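Long-range contact in chitin elicitor-binding protein (Oryza sativa subsp. japonica, PDB 5JCE), which binds chitin oligosaccharides from fungal cell walls through its LysM domains and helps pass the elicitor signal on to rice defence responses: residues V191-C196 with L211-T216. Residues are numbered along the deposited sequence; the frame is centred on the assembly and turned at random.
Sequences VPLPVC and LLPDGT
The end of strand 188-194, a strand of the LysM fold paired antiparallel with strand 144-150, runs out through Val195 and Cys196 across residues 211-216, so the contact ties the end of this strand to the loop entering strand 217-220. The touching parts run nearly at right angles, 94° apart, and a single hydrogen bond links them: Cys196 N donates to Leu212 O at 3.2 Å, with 159° at the hydrogen. Val195 CA adds a CA-H...O contact to the same Leu212 O, and Pro213 CA makes another to Pro194 O at 3.3 Å.

Val195 lays CG1 over the backbone between Leu212 and Pro213, 3.6 Å from Pro213 N; chi1 of -64° sets this methyl anti to the carbonyl carbon. Leu193 CD1 meets the CB-CG side of the Pro213 ring, 3.8 Å from Pro213 CG, while its side chain also touches Leu147 and Tyr164. Cys196 is disulfide-bonded to Cys229, whose backbone pairs with Gly215 and Thr216. Pro213 opens a type II turn with Gly215 at positive phi; Thr216 N closes it only weakly on Pro213 O, and Thr216 OG1 donates a second bond to that oxygen at 2.9 Å, from above the carbonyl plane.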
ATOM      1  N   VAL A 191      -1.229   9.355   6.404  1.00 57.86           N
ATOM      2  CA  VAL A 191      -0.647   8.686   7.586  1.00 47.13           C
ATOM      3  C   VAL A 191       0.538   7.780   7.195  1.00 50.20           C
ATOM      4  O   VAL A 191       0.340   6.661   6.706  1.00 49.35           O
ATOM      5  CB  VAL A 191      -1.700   7.831   8.325  1.00 46.10           C
ATOM      6  CG1 VAL A 191      -1.076   7.133   9.526  1.00 50.13           C
ATOM      7  CG2 VAL A 191      -2.892   8.666   8.745  1.00 44.29           C
ATOM      8  N   PRO A 192       1.776   8.262   7.384  1.00 46.49           N
ATOM      9  CA  PRO A 192       2.924   7.469   6.930  1.00 47.50           C
ATOM     10  C   PRO A 192       3.262   6.335   7.890  1.00 48.32           C
ATOM     11  O   PRO A 192       3.995   6.563   8.855  1.00 45.67           O
ATOM     12  CB  PRO A 192       4.074   8.489   6.881  1.00 44.43           C
ATOM     13  CG  PRO A 192       3.454   9.814   7.139  1.00 47.19           C
ATOM     14  CD  PRO A 192       2.192   9.573   7.892  1.00 48.25           C
ATOM     15  N   LEU A 193       2.741   5.141   7.619  1.00 48.73           N
ATOM     16  CA  LEU A 193       2.994   3.973   8.460  1.00 44.35           C
ATOM     17  C   LEU A 193       4.452   3.584   8.396  1.00 45.36           C
ATOM     18  O   LEU A 193       5.000   3.445   7.308  1.00 42.32           O
ATOM     19  CB  LEU A 193       2.150   2.793   8.011  1.00 38.20           C
ATOM     20  CG  LEU A 193       0.647   2.996   8.033  1.00 46.31           C
ATOM     21  CD1 LEU A 193      -0.048   1.667   8.122  1.00 44.80           C
ATOM     22  CD2 LEU A 193       0.265   3.866   9.209  1.00 46.30           C
ATOM     23  N   PRO A 194       5.092   3.424   9.560  1.00 44.80           N
ATOM     24  CA  PRO A 194       6.415   2.790   9.580  1.00 44.33           C
ATOM     25  C   PRO A 194       6.366   1.373   9.003  1.00 41.58           C
ATOM     26  O   PRO A 194       5.357   0.691   9.142  1.00 46.93           O
ATOM     27  CB  PRO A 194       6.793   2.780  11.077  1.00 42.23           C
ATOM     28  CG  PRO A 194       5.589   3.302  11.815  1.00 40.26           C
ATOM     29  CD  PRO A 194       4.744   4.041  10.848  1.00 42.13           C
ATOM     30  N   VAL A 195       7.452   0.950   8.367  1.00 40.17           N
ATOM     31  CA  VAL A 195       7.534  -0.345   7.711  1.00 46.95           C
ATOM     32  C   VAL A 195       8.876  -1.021   8.016  1.00 47.82           C
ATOM     33  O   VAL A 195       9.823  -0.347   8.420  1.00 48.76           O
ATOM     34  CB  VAL A 195       7.360  -0.198   6.172  1.00 43.12           C
ATOM     35  CG1 VAL A 195       5.961   0.316   5.839  1.00 42.24           C
ATOM     36  CG2 VAL A 195       8.427   0.735   5.600  1.00 39.19           C
ATOM     37  N   CYS A 196       8.957  -2.338   7.811  1.00 45.42           N
ATOM     38  CA  CYS A 196      10.207  -3.077   8.004  1.00 46.94           C
ATOM     39  C   CYS A 196      11.283  -2.596   7.039  1.00 47.18           C
ATOM     40  O   CYS A 196      10.971  -2.156   5.940  1.00 48.73           O
ATOM     41  CB  CYS A 196       9.980  -4.582   7.824  1.00 44.00           C
ATOM     42  SG  CYS A 196       8.964  -5.367   9.107  1.00 60.72           S
ATOM     43  N   LEU A 211       6.664  -2.582   1.026  1.00 46.41           N
ATOM     44  CA  LEU A 211       6.572  -1.674   2.152  1.00 47.87           C
ATOM     45  C   LEU A 211       5.460  -2.221   3.012  1.00 47.47           C
ATOM     46  O   LEU A 211       4.287  -2.059   2.694  1.00 43.85           O
ATOM     47  CB  LEU A 211       6.283  -0.235   1.708  1.00 46.76           C
ATOM     48  CG  LEU A 211       7.197   0.381   0.639  1.00 48.52           C
ATOM     49  CD1 LEU A 211       6.748   1.796   0.318  1.00 49.46           C
ATOM     50  CD2 LEU A 211       8.678   0.355   1.040  1.00 44.46           C
ATOM     51  N   LEU A 212       5.846  -2.914   4.080  1.00 48.09           N
ATOM     52  CA  LEU A 212       4.895  -3.603   4.916  1.00 39.60           C
ATOM     53  C   LEU A 212       4.969  -3.080   6.336  1.00 44.84           C
ATOM     54  O   LEU A 212       6.000  -3.214   6.995  1.00 48.36           O
ATOM     55  CB  LEU A 212       5.155  -5.111   4.869  1.00 45.19           C
ATOM     56  CG  LEU A 212       4.950  -5.775   3.499  1.00 49.35           C
ATOM     57  CD1 LEU A 212       5.565  -7.157   3.480  1.00 47.28           C
ATOM     58  CD2 LEU A 212       3.461  -5.844   3.114  1.00 42.75           C
ATOM     59  N   PRO A 213       3.882  -2.456   6.814  1.00 41.79           N
ATOM     60  CA  PRO A 213       3.844  -2.093   8.237  1.00 44.24           C
ATOM     61  C   PRO A 213       3.724  -3.327   9.125  1.00 46.63           C
ATOM     62  O   PRO A 213       3.743  -4.467   8.635  1.00 48.88           O
ATOM     63  CB  PRO A 213       2.601  -1.207   8.349  1.00 42.00           C
ATOM     64  CG  PRO A 213       1.755  -1.602   7.231  1.00 43.61           C
ATOM     65  CD  PRO A 213       2.677  -2.021   6.102  1.00 38.67           C
ATOM     66  N   ASP A 214       3.601  -3.107  10.425  1.00 46.01           N
ATOM     67  CA  ASP A 214       3.644  -4.209  11.359  1.00 47.93           C
ATOM     68  C   ASP A 214       2.427  -5.117  11.236  1.00 46.55           C
ATOM     69  O   ASP A 214       1.312  -4.657  11.011  1.00 46.42           O
ATOM     70  CB  ASP A 214       3.762  -3.685  12.790  1.00 53.16           C
ATOM     71  CG  ASP A 214       3.690  -4.798  13.814  1.00 53.20           C
ATOM     72  OD1 ASP A 214       4.687  -5.547  13.959  1.00 54.43           O
ATOM     73  OD2 ASP A 214       2.607  -4.952  14.427  1.00 53.35           O
ATOM     74  N   GLY A 215       2.656  -6.416  11.385  1.00 43.28           N
ATOM     75  CA  GLY A 215       1.568  -7.367  11.398  1.00 41.84           C
ATOM     76  C   GLY A 215       1.089  -7.768  10.022  1.00 44.88           C
ATOM     77  O   GLY A 215       0.253  -8.658   9.907  1.00 47.83           O
ATOM     78  N   THR A 216       1.613  -7.133   8.977  1.00 42.67           N
ATOM     79  CA  THR A 216       1.159  -7.450   7.618  1.00 43.88           C
ATOM     80  C   THR A 216       2.158  -8.309   6.857  1.00 41.46           C
ATOM     81  O   THR A 216       3.268  -8.546   7.318  1.00 44.15           O
ATOM     82  CB  THR A 216       0.885  -6.188   6.804  1.00 42.19           C
ATOM     83  OG1 THR A 216       2.118  -5.509   6.536  1.00 40.96           O
ATOM     84  CG2 THR A 216      -0.055  -5.265   7.569  1.00 44.56           C
TER